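Local coordinates for protein Fe(2+) transporter FeoB (Escherichia coli, PDB 3I8S) that takes up ferrous iron across the inner membrane, its cytosolic G-protein domain binding and slowly hydrolysing GTP and probably coupling that binding to channel opening, at residues Val175-Pro180 against Asp246-Cys251; Ser46-Gln51 against Ala162-Lys167. All coordinates share one frame; numbering follows the deposited sequence. Where two conformers were deposited one is given.

Interaction 1. Residues Val175-Pro180 against Asp246-Cys251; sequences VHYAQP and DARYQC
Y177 and R248 meet edge to edge, the ring and guanidinium planes twisted 81° apart about the contact between nitrogen and oxygen, with the phenol oxygen lying in the guanidinium plane. NE of R248 donates to OH of Y177 over 2.8 Å in a nearly straight bond (169°), and NH2 adds a weak one. The arginine chain runs extended from CG to NE, which brings NE out from the helix to the phenol oxygen at the ring's edge. E210, in a salt bridge, and Y103 hold NH1, Q207 holds NH2, and E110 also bonds to the phenol oxygen; this grip on the buried guanidinium probably stabilises its charge.

Beside this polar end, V175 wedges between ring and helix. Its CG1, anti to the backbone N (chi1 -179°), lies over one face of the Y177 ring near the rim and presses on CB of A247 at 3.4 Å, tighter than usual for carbons. The other branch, CG2, rests 4.0 Å from CB of C251. A water takes the N-H of H176 at 3.0 Å and gives its own hydrogen to O of A247 at 2.8 Å. Helix 98-111 of the G domain packs its L106 against V175 and C251. The chain leading into helix 179-191 thus runs alongside helix 240-259, antiparallel to it, where FeoB's cytosolic helical domain meets the G domain.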
ATOM      1  N   VAL A 175     -12.016   2.367  -4.642  1.00 29.70           N
ATOM      2  CA  VAL A 175     -12.882   3.067  -3.716  1.00 28.58           C
ATOM      3  C   VAL A 175     -13.773   3.990  -4.511  1.00 28.76           C
ATOM      4  O   VAL A 175     -13.332   4.653  -5.458  1.00 29.21           O
ATOM      5  CB  VAL A 175     -12.065   3.814  -2.641  1.00 29.11           C
ATOM      6  CG1 VAL A 175     -13.008   4.519  -1.677  1.00 26.69           C
ATOM      7  CG2 VAL A 175     -11.189   2.814  -1.902  1.00 26.35           C
ATOM      8  N   HIS A 176     -15.044   4.015  -4.149  1.00 27.69           N
ATOM      9  CA  HIS A 176     -16.013   4.854  -4.832  1.00 27.73           C
ATOM     10  C   HIS A 176     -16.375   6.040  -3.965  1.00 27.61           C
ATOM     11  O   HIS A 176     -17.374   6.026  -3.236  1.00 27.37           O
ATOM     12  CB  HIS A 176     -17.279   4.079  -5.234  1.00 27.93           C
ATOM     13  CG  HIS A 176     -18.095   4.796  -6.259  1.00 27.84           C
ATOM     14  ND1 HIS A 176     -17.874   4.664  -7.610  1.00 31.64           N
ATOM     15  CD2 HIS A 176     -19.095   5.695  -6.127  1.00 29.32           C
ATOM     16  CE1 HIS A 176     -18.711   5.439  -8.272  1.00 30.42           C
ATOM     17  NE2 HIS A 176     -19.470   6.073  -7.394  1.00 31.00           N
ATOM     18  N   TYR A 177     -15.555   7.083  -4.058  1.00 26.75           N
ATOM     19  CA  TYR A 177     -15.783   8.295  -3.291  1.00 26.46           C
ATOM     20  C   TYR A 177     -16.895   9.144  -3.870  1.00 25.97           C
ATOM     21  O   TYR A 177     -17.071   9.204  -5.099  1.00 24.48           O
ATOM     22  CB  TYR A 177     -14.526   9.155  -3.265  1.00 26.87           C
ATOM     23  CG  TYR A 177     -13.319   8.510  -2.655  1.00 27.13           C
ATOM     24  CD1 TYR A 177     -12.285   8.022  -3.449  1.00 28.35           C
ATOM     25  CD2 TYR A 177     -13.216   8.357  -1.273  1.00 25.84           C
ATOM     26  CE1 TYR A 177     -11.156   7.445  -2.856  1.00 27.88           C
ATOM     27  CE2 TYR A 177     -12.106   7.796  -0.687  1.00 28.71           C
ATOM     28  CZ  TYR A 177     -11.077   7.342  -1.499  1.00 28.47           C
ATOM     29  OH  TYR A 177     -10.001   6.797  -0.892  1.00 28.95           O
ATOM     30  N   ALA A 178     -17.617   9.827  -2.973  1.00 26.29           N
ATOM     31  CA  ALA A 178     -18.664  10.806  -3.352  1.00 26.18           C
ATOM     32  C   ALA A 178     -18.069  11.866  -4.284  1.00 26.36           C
ATOM     33  O   ALA A 178     -16.917  12.302  -4.063  1.00 26.26           O
ATOM     34  CB  ALA A 178     -19.296  11.454  -2.098  1.00 26.75           C
ATOM     35  N   GLN A 179     -18.798  12.235  -5.339  1.00 26.22           N
ATOM     36  CA  GLN A 179     -18.234  13.139  -6.382  1.00 26.62           C
ATOM     37  C   GLN A 179     -17.723  14.488  -5.816  1.00 25.75           C
ATOM     38  O   GLN A 179     -16.700  14.999  -6.279  1.00 24.83           O
ATOM     39  CB  GLN A 179     -19.212  13.392  -7.518  1.00 27.53           C
ATOM     40  CG  GLN A 179     -18.558  14.049  -8.763  1.00 28.17           C
ATOM     41  CD  GLN A 179     -17.498  13.171  -9.403  1.00 32.82           C
ATOM     42  OE1 GLN A 179     -17.760  12.011  -9.709  1.00 35.39           O
ATOM     43  NE2 GLN A 179     -16.277  13.710  -9.582  1.00 34.46           N
ATOM     44  N   PRO A 180     -18.418  15.073  -4.829  1.00 24.58           N
ATOM     45  CA  PRO A 180     -17.832  16.338  -4.338  1.00 24.94           C
ATOM     46  C   PRO A 180     -16.416  16.149  -3.756  1.00 24.68           C
ATOM     47  O   PRO A 180     -15.555  17.017  -3.945  1.00 23.80           O
ATOM     48  CB  PRO A 180     -18.849  16.803  -3.277  1.00 24.19           C
ATOM     49  CG  PRO A 180     -20.095  16.148  -3.638  1.00 25.07           C
ATOM     50  CD  PRO A 180     -19.685  14.792  -4.145  1.00 25.60           C
ATOM     51  N   ASP A 246     -15.298   5.961   5.157  1.00 27.73           N
ATOM     52  CA  ASP A 246     -16.395   5.009   4.999  1.00 28.10           C
ATOM     53  C   ASP A 246     -16.352   4.400   3.579  1.00 26.83           C
ATOM     54  O   ASP A 246     -16.547   3.201   3.416  1.00 26.90           O
ATOM     55  CB  ASP A 246     -17.762   5.671   5.296  1.00 29.03           C
ATOM     56  CG  ASP A 246     -18.103   5.712   6.809  1.00 34.30           C
ATOM     57  OD1 ASP A 246     -17.499   4.956   7.604  1.00 40.65           O
ATOM     58  OD2 ASP A 246     -19.009   6.490   7.212  1.00 41.96           O
ATOM     59  N   ALA A 247     -16.057   5.225   2.570  1.00 25.83           N
ATOM     60  CA  ALA A 247     -15.901   4.722   1.186  1.00 25.85           C
ATOM     61  C   ALA A 247     -14.835   3.608   1.156  1.00 25.35           C
ATOM     62  O   ALA A 247     -15.029   2.562   0.543  1.00 22.58           O
ATOM     63  CB  ALA A 247     -15.530   5.843   0.211  1.00 26.09           C
ATOM     64  N   ARG A 248     -13.717   3.837   1.844  1.00 23.93           N
ATOM     65  CA  ARG A 248     -12.630   2.840   1.886  1.00 24.92           C
ATOM     66  C   ARG A 248     -13.059   1.556   2.535  1.00 22.93           C
ATOM     67  O   ARG A 248     -12.896   0.483   1.959  1.00 22.28           O
ATOM     68  CB  ARG A 248     -11.380   3.410   2.574  1.00 24.86           C
ATOM     69  CG  ARG A 248     -10.765   4.501   1.764  1.00 25.02           C
ATOM     70  CD  ARG A 248      -9.727   5.318   2.556  1.00 27.29           C
ATOM     71  NE  ARG A 248      -9.218   6.399   1.735  1.00 27.74           N
ATOM     72  CZ  ARG A 248      -8.426   7.364   2.203  1.00 32.90           C
ATOM     73  NH1 ARG A 248      -8.077   7.366   3.478  1.00 32.38           N
ATOM     74  NH2 ARG A 248      -7.994   8.312   1.396  1.00 33.13           N
ATOM     75  N   TYR A 249     -13.670   1.648   3.707  1.00 23.81           N
ATOM     76  CA  TYR A 249     -14.116   0.450   4.381  1.00 24.05           C
ATOM     77  C   TYR A 249     -15.221  -0.286   3.597  1.00 23.73           C
ATOM     78  O   TYR A 249     -15.248  -1.522   3.558  1.00 22.67           O
ATOM     79  CB  TYR A 249     -14.481   0.789   5.819  1.00 26.39           C
ATOM     80  CG  TYR A 249     -13.219   1.111   6.669  1.00 26.95           C
ATOM     81  CD1 TYR A 249     -12.275   0.124   6.951  1.00 29.70           C
ATOM     82  CD2 TYR A 249     -12.967   2.389   7.152  1.00 30.17           C
ATOM     83  CE1 TYR A 249     -11.126   0.389   7.735  1.00 30.19           C
ATOM     84  CE2 TYR A 249     -11.828   2.671   7.944  1.00 29.10           C
ATOM     85  CZ  TYR A 249     -10.902   1.664   8.238  1.00 29.83           C
ATOM     86  OH  TYR A 249      -9.752   1.944   9.008  1.00 28.29           O
ATOM     87  N   GLN A 250     -16.117   0.458   2.948  1.00 23.38           N
ATOM     88  CA  GLN A 250     -17.172  -0.156   2.123  0.50 23.04           C
ATOM     89  C   GLN A 250     -16.540  -1.008   1.029  1.00 23.65           C
ATOM     90  O   GLN A 250     -16.953  -2.146   0.744  1.00 21.68           O
ATOM     91  CB  GLN A 250     -18.049   0.902   1.438  0.50 23.42           C
ATOM     92  CG  GLN A 250     -19.205   0.270   0.626  0.50 22.41           C
ATOM     93  CD  GLN A 250     -19.869   1.221  -0.375  0.50 22.83           C
ATOM     94  OE1 GLN A 250     -21.014   1.009  -0.781  0.50 25.08           O
ATOM     95  NE2 GLN A 250     -19.141   2.229  -0.801  0.50 17.14           N
ATOM     96  N   CYS A 251     -15.544  -0.429   0.377  1.00 23.78           N
ATOM     97  CA  CYS A 251     -14.837  -1.075  -0.700  1.00 23.53           C
ATOM     98  C   CYS A 251     -14.212  -2.407  -0.246  1.00 23.30           C
ATOM     99  O   CYS A 251     -14.388  -3.473  -0.882  1.00 21.57           O
ATOM    100  CB  CYS A 251     -13.762  -0.139  -1.223  1.00 25.72           C
ATOM    101  SG  CYS A 251     -12.746  -0.915  -2.469  1.00 31.73           S
TER
HETATM  102  O   HOH W   1     -16.241   2.446  -1.935  1.00 19.83           O
HETATM  103  O   HOH W   2     -18.984   4.663  -1.924  1.00 28.64           O

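Interaction 2. Residues Ser46-Gln51 against Ala162-Lys167; sequences STTDHQ and AIDRYK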
ATOM      1  N   SER A  46      18.371 -11.967  -6.141  1.00 22.39           N
ATOM      2  CA  SER A  46      18.250 -12.011  -7.591  0.50 22.21           C
ATOM      3  C   SER A  46      17.085 -12.893  -7.990  1.00 22.47           C
ATOM      4  O   SER A  46      16.672 -13.811  -7.251  1.00 22.13           O
ATOM      5  CB  SER A  46      19.546 -12.444  -8.263  0.50 23.10           C
ATOM      6  OG  SER A  46      19.939 -13.758  -7.905  0.50 22.19           O
ATOM      7  N   THR A  47      16.522 -12.551  -9.131  1.00 22.40           N
ATOM      8  CA  THR A  47      15.511 -13.329  -9.799  1.00 22.53           C
ATOM      9  C   THR A  47      16.133 -13.876 -11.099  1.00 22.37           C
ATOM     10  O   THR A  47      17.318 -13.636 -11.388  1.00 21.06           O
ATOM     11  CB  THR A  47      14.308 -12.472 -10.108  1.00 23.46           C
ATOM     12  OG1 THR A  47      14.669 -11.445 -11.042  1.00 22.93           O
ATOM     13  CG2 THR A  47      13.672 -11.840  -8.828  1.00 21.95           C
ATOM     14  N   THR A  48      15.345 -14.510 -11.964  1.00 22.14           N
ATOM     15  CA  THR A  48      15.878 -14.929 -13.243  1.00 21.73           C
ATOM     16  C   THR A  48      16.466 -13.733 -14.012  1.00 21.85           C
ATOM     17  O   THR A  48      17.553 -13.843 -14.575  1.00 20.50           O
ATOM     18  CB  THR A  48      14.811 -15.649 -14.098  1.00 22.90           C
ATOM     19  OG1 THR A  48      14.349 -16.809 -13.381  1.00 22.99           O
ATOM     20  CG2 THR A  48      15.334 -16.009 -15.442  1.00 21.14           C
ATOM     21  N   ASP A  49      15.757 -12.613 -14.008  1.00 19.96           N
ATOM     22  CA  ASP A  49      16.124 -11.497 -14.866  1.00 21.33           C
ATOM     23  C   ASP A  49      16.815 -10.317 -14.100  1.00 20.35           C
ATOM     24  O   ASP A  49      17.501  -9.508 -14.742  1.00 19.42           O
ATOM     25  CB  ASP A  49      14.892 -10.938 -15.555  1.00 21.25           C
ATOM     26  CG  ASP A  49      14.301 -11.872 -16.568  1.00 23.24           C
ATOM     27  OD1 ASP A  49      14.995 -12.755 -17.068  1.00 28.17           O
ATOM     28  OD2 ASP A  49      13.126 -11.667 -16.929  1.00 27.44           O
ATOM     29  N   HIS A  50      16.589 -10.199 -12.801  1.00 20.67           N
ATOM     30  CA  HIS A  50      16.842  -8.925 -12.108  1.00 20.74           C
ATOM     31  C   HIS A  50      17.724  -9.111 -10.895  1.00 21.94           C
ATOM     32  O   HIS A  50      17.624 -10.131 -10.186  1.00 22.01           O
ATOM     33  CB  HIS A  50      15.530  -8.266 -11.622  1.00 22.68           C
ATOM     34  CG  HIS A  50      14.659  -7.755 -12.727  1.00 23.30           C
ATOM     35  ND1 HIS A  50      13.620  -8.491 -13.250  1.00 26.13           N
ATOM     36  CD2 HIS A  50      14.651  -6.571 -13.389  1.00 24.92           C
ATOM     37  CE1 HIS A  50      13.050  -7.809 -14.234  1.00 27.77           C
ATOM     38  NE2 HIS A  50      13.641  -6.629 -14.321  1.00 25.86           N
ATOM     39  N   GLN A  51      18.584  -8.115 -10.678  1.00 20.68           N
ATOM     40  CA  GLN A  51      19.278  -7.894  -9.428  1.00 22.18           C
ATOM     41  C   GLN A  51      18.463  -6.899  -8.642  1.00 21.75           C
ATOM     42  O   GLN A  51      18.191  -5.789  -9.117  1.00 22.43           O
ATOM     43  CB  GLN A  51      20.689  -7.343  -9.712  1.00 23.03           C
ATOM     44  CG  GLN A  51      21.561  -8.349 -10.370  1.00 28.56           C
ATOM     45  CD  GLN A  51      21.572  -9.637  -9.590  1.00 35.31           C
ATOM     46  OE1 GLN A  51      21.601  -9.631  -8.343  1.00 40.76           O
ATOM     47  NE2 GLN A  51      21.497 -10.750 -10.303  1.00 42.04           N
ATOM     48  N   ALA A 162       6.716 -13.362 -10.435  1.00 21.93           N
ATOM     49  CA  ALA A 162       5.912 -12.155 -10.423  1.00 22.72           C
ATOM     50  C   ALA A 162       6.761 -10.881 -10.542  1.00 22.32           C
ATOM     51  O   ALA A 162       6.390  -9.961 -11.284  1.00 24.12           O
ATOM     52  CB  ALA A 162       4.977 -12.142  -9.176  1.00 22.61           C
ATOM     53  N   ILE A 163       7.874 -10.826  -9.845  1.00 23.54           N
ATOM     54  CA  ILE A 163       8.798  -9.678  -9.950  1.00 24.59           C
ATOM     55  C   ILE A 163       9.289  -9.531 -11.402  1.00 24.45           C
ATOM     56  O   ILE A 163       9.239  -8.440 -12.019  1.00 24.93           O
ATOM     57  CB  ILE A 163       9.981  -9.814  -8.941  1.00 23.82           C
ATOM     58  CG1 ILE A 163       9.523  -9.653  -7.467  1.00 23.43           C
ATOM     59  CG2 ILE A 163      11.101  -8.818  -9.328  1.00 23.98           C
ATOM     60  CD1 ILE A 163      10.600 -10.082  -6.385  1.00 25.04           C
ATOM     61  N   ASP A 164       9.703 -10.642 -12.006  1.00 24.20           N
ATOM     62  CA  ASP A 164      10.179 -10.611 -13.404  1.00 25.05           C
ATOM     63  C   ASP A 164       9.099 -10.227 -14.448  1.00 25.49           C
ATOM     64  O   ASP A 164       9.376  -9.968 -15.628  1.00 27.91           O
ATOM     65  CB  ASP A 164      10.868 -11.917 -13.785  1.00 24.10           C
ATOM     66  CG  ASP A 164      12.255 -12.046 -13.186  1.00 24.13           C
ATOM     67  OD1 ASP A 164      12.803 -13.141 -13.223  1.00 26.35           O
ATOM     68  OD2 ASP A 164      12.810 -11.040 -12.701  1.00 29.68           O
ATOM     69  N   ARG A 165       7.863 -10.256 -14.014  1.00 25.52           N
ATOM     70  CA  ARG A 165       6.748  -9.853 -14.813  1.00 26.67           C
ATOM     71  C   ARG A 165       6.044  -8.567 -14.344  1.00 26.04           C
ATOM     72  O   ARG A 165       4.944  -8.270 -14.828  1.00 29.33           O
ATOM     73  CB  ARG A 165       5.752 -10.987 -14.773  1.00 26.23           C
ATOM     74  CG  ARG A 165       6.250 -12.193 -15.458  1.00 26.40           C
ATOM     75  CD  ARG A 165       5.181 -13.268 -15.431  1.00 28.05           C
ATOM     76  NE  ARG A 165       5.600 -14.339 -16.296  1.00 32.03           N
ATOM     77  CZ  ARG A 165       5.034 -15.536 -16.344  1.00 29.78           C
ATOM     78  NH1 ARG A 165       3.999 -15.824 -15.558  1.00 32.70           N
ATOM     79  NH2 ARG A 165       5.528 -16.425 -17.152  1.00 25.18           N
ATOM     80  N   TYR A 166       6.664  -7.783 -13.490  1.00 27.97           N
ATOM     81  CA  TYR A 166       5.867  -6.733 -12.846  0.50 27.83           C
ATOM     82  C   TYR A 166       5.488  -5.651 -13.875  1.00 27.40           C
ATOM     83  O   TYR A 166       6.147  -5.429 -14.857  1.00 26.86           O
ATOM     84  CB  TYR A 166       6.533  -6.146 -11.621  0.50 27.70           C
ATOM     85  CG  TYR A 166       7.360  -4.953 -11.920  0.50 27.20           C
ATOM     86  CD1 TYR A 166       8.673  -5.093 -12.337  0.50 26.49           C
ATOM     87  CD2 TYR A 166       6.822  -3.667 -11.828  0.50 27.80           C
ATOM     88  CE1 TYR A 166       9.445  -3.983 -12.635  0.50 27.33           C
ATOM     89  CE2 TYR A 166       7.594  -2.548 -12.097  0.50 27.68           C
ATOM     90  CZ  TYR A 166       8.906  -2.716 -12.514  0.50 28.01           C
ATOM     91  OH  TYR A 166       9.687  -1.616 -12.807  0.50 26.81           O
ATOM     92  N   LYS A 167       4.326  -5.069 -13.625  1.00 28.37           N
ATOM     93  CA  LYS A 167       3.677  -4.149 -14.528  1.00 29.22           C
ATOM     94  C   LYS A 167       2.858  -3.163 -13.727  1.00 28.30           C
ATOM     95  O   LYS A 167       2.685  -3.318 -12.531  1.00 27.89           O
ATOM     96  CB  LYS A 167       2.745  -4.941 -15.472  1.00 30.09           C
ATOM     97  CG  LYS A 167       1.738  -5.801 -14.651  1.00 33.47           C
ATOM     98  CD  LYS A 167       0.824  -6.697 -15.458  1.00 34.61           C
ATOM     99  CE  LYS A 167       0.113  -7.689 -14.514  1.00 36.11           C
ATOM    100  NZ  LYS A 167      -0.639  -8.654 -15.364  1.00 39.42           N
TER
HETATM  101  O   HOH W   3      11.754  -9.452 -16.688  1.00 24.16           O
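The turn of a beta-hairpin, between strands 39-46 and 51-56 of the G domain, here receives the carboxylate of D164 from the C-terminal part of helix 154-164. OD2 is gripped twice. T47 OG1 donates to it at 2.5 Å on the syn side and H50 ND1 at 2.7 Å on the anti side, both tilted from the carboxylate plane; the second bond is nearly straight (169°) and lies in the imidazole plane, although ring and carboxylate are turned 40° apart. OD1 accepts the backbone N of D49, 3.1 Å away, from above the carboxylate plane. T47 OG1 can serve both sides because chi1 of 64° tucks it back over the turn, where it also accepts from H50 N at 2.9 Å. The carboxylate of D49 stacks on that of D164, a like-charge proximity that the donors around D164 probably offset, and a water joins D49 OD2 to D164 O. Replacing D164 by an alanine would probably cost T47 OG1 and H50 ND1 their common acceptor and D49 N its own, leaving the H50 ring freer to turn. I163 CG2 touches T47 CG2 at 4.0 Å, its side chain also meeting strand 4-10. This is a beta-hairpin turn with an ST motif, held by a His-carboxylate bond to the last helix of a Ras-like G domain.

How the interactions relate
The two contacts illustrate how each part of a two-part cytosolic module has its own long-range contact. Interaction 2 lies within the G domain and interaction 1 in the helical domain; their centres lie 34 Å apart, on opposite sides of the chain's centre, and their nearest atoms remain about 18 Å from each other. They are in series along the chain: the helix that closes interaction 2, 154-164, is followed directly by helix 179-191, whose lead-in opens interaction 1. Both lie away from the annotated GTP-binding residues. The G domain nevertheless reaches both, since its helix 98-111 borders interaction 1.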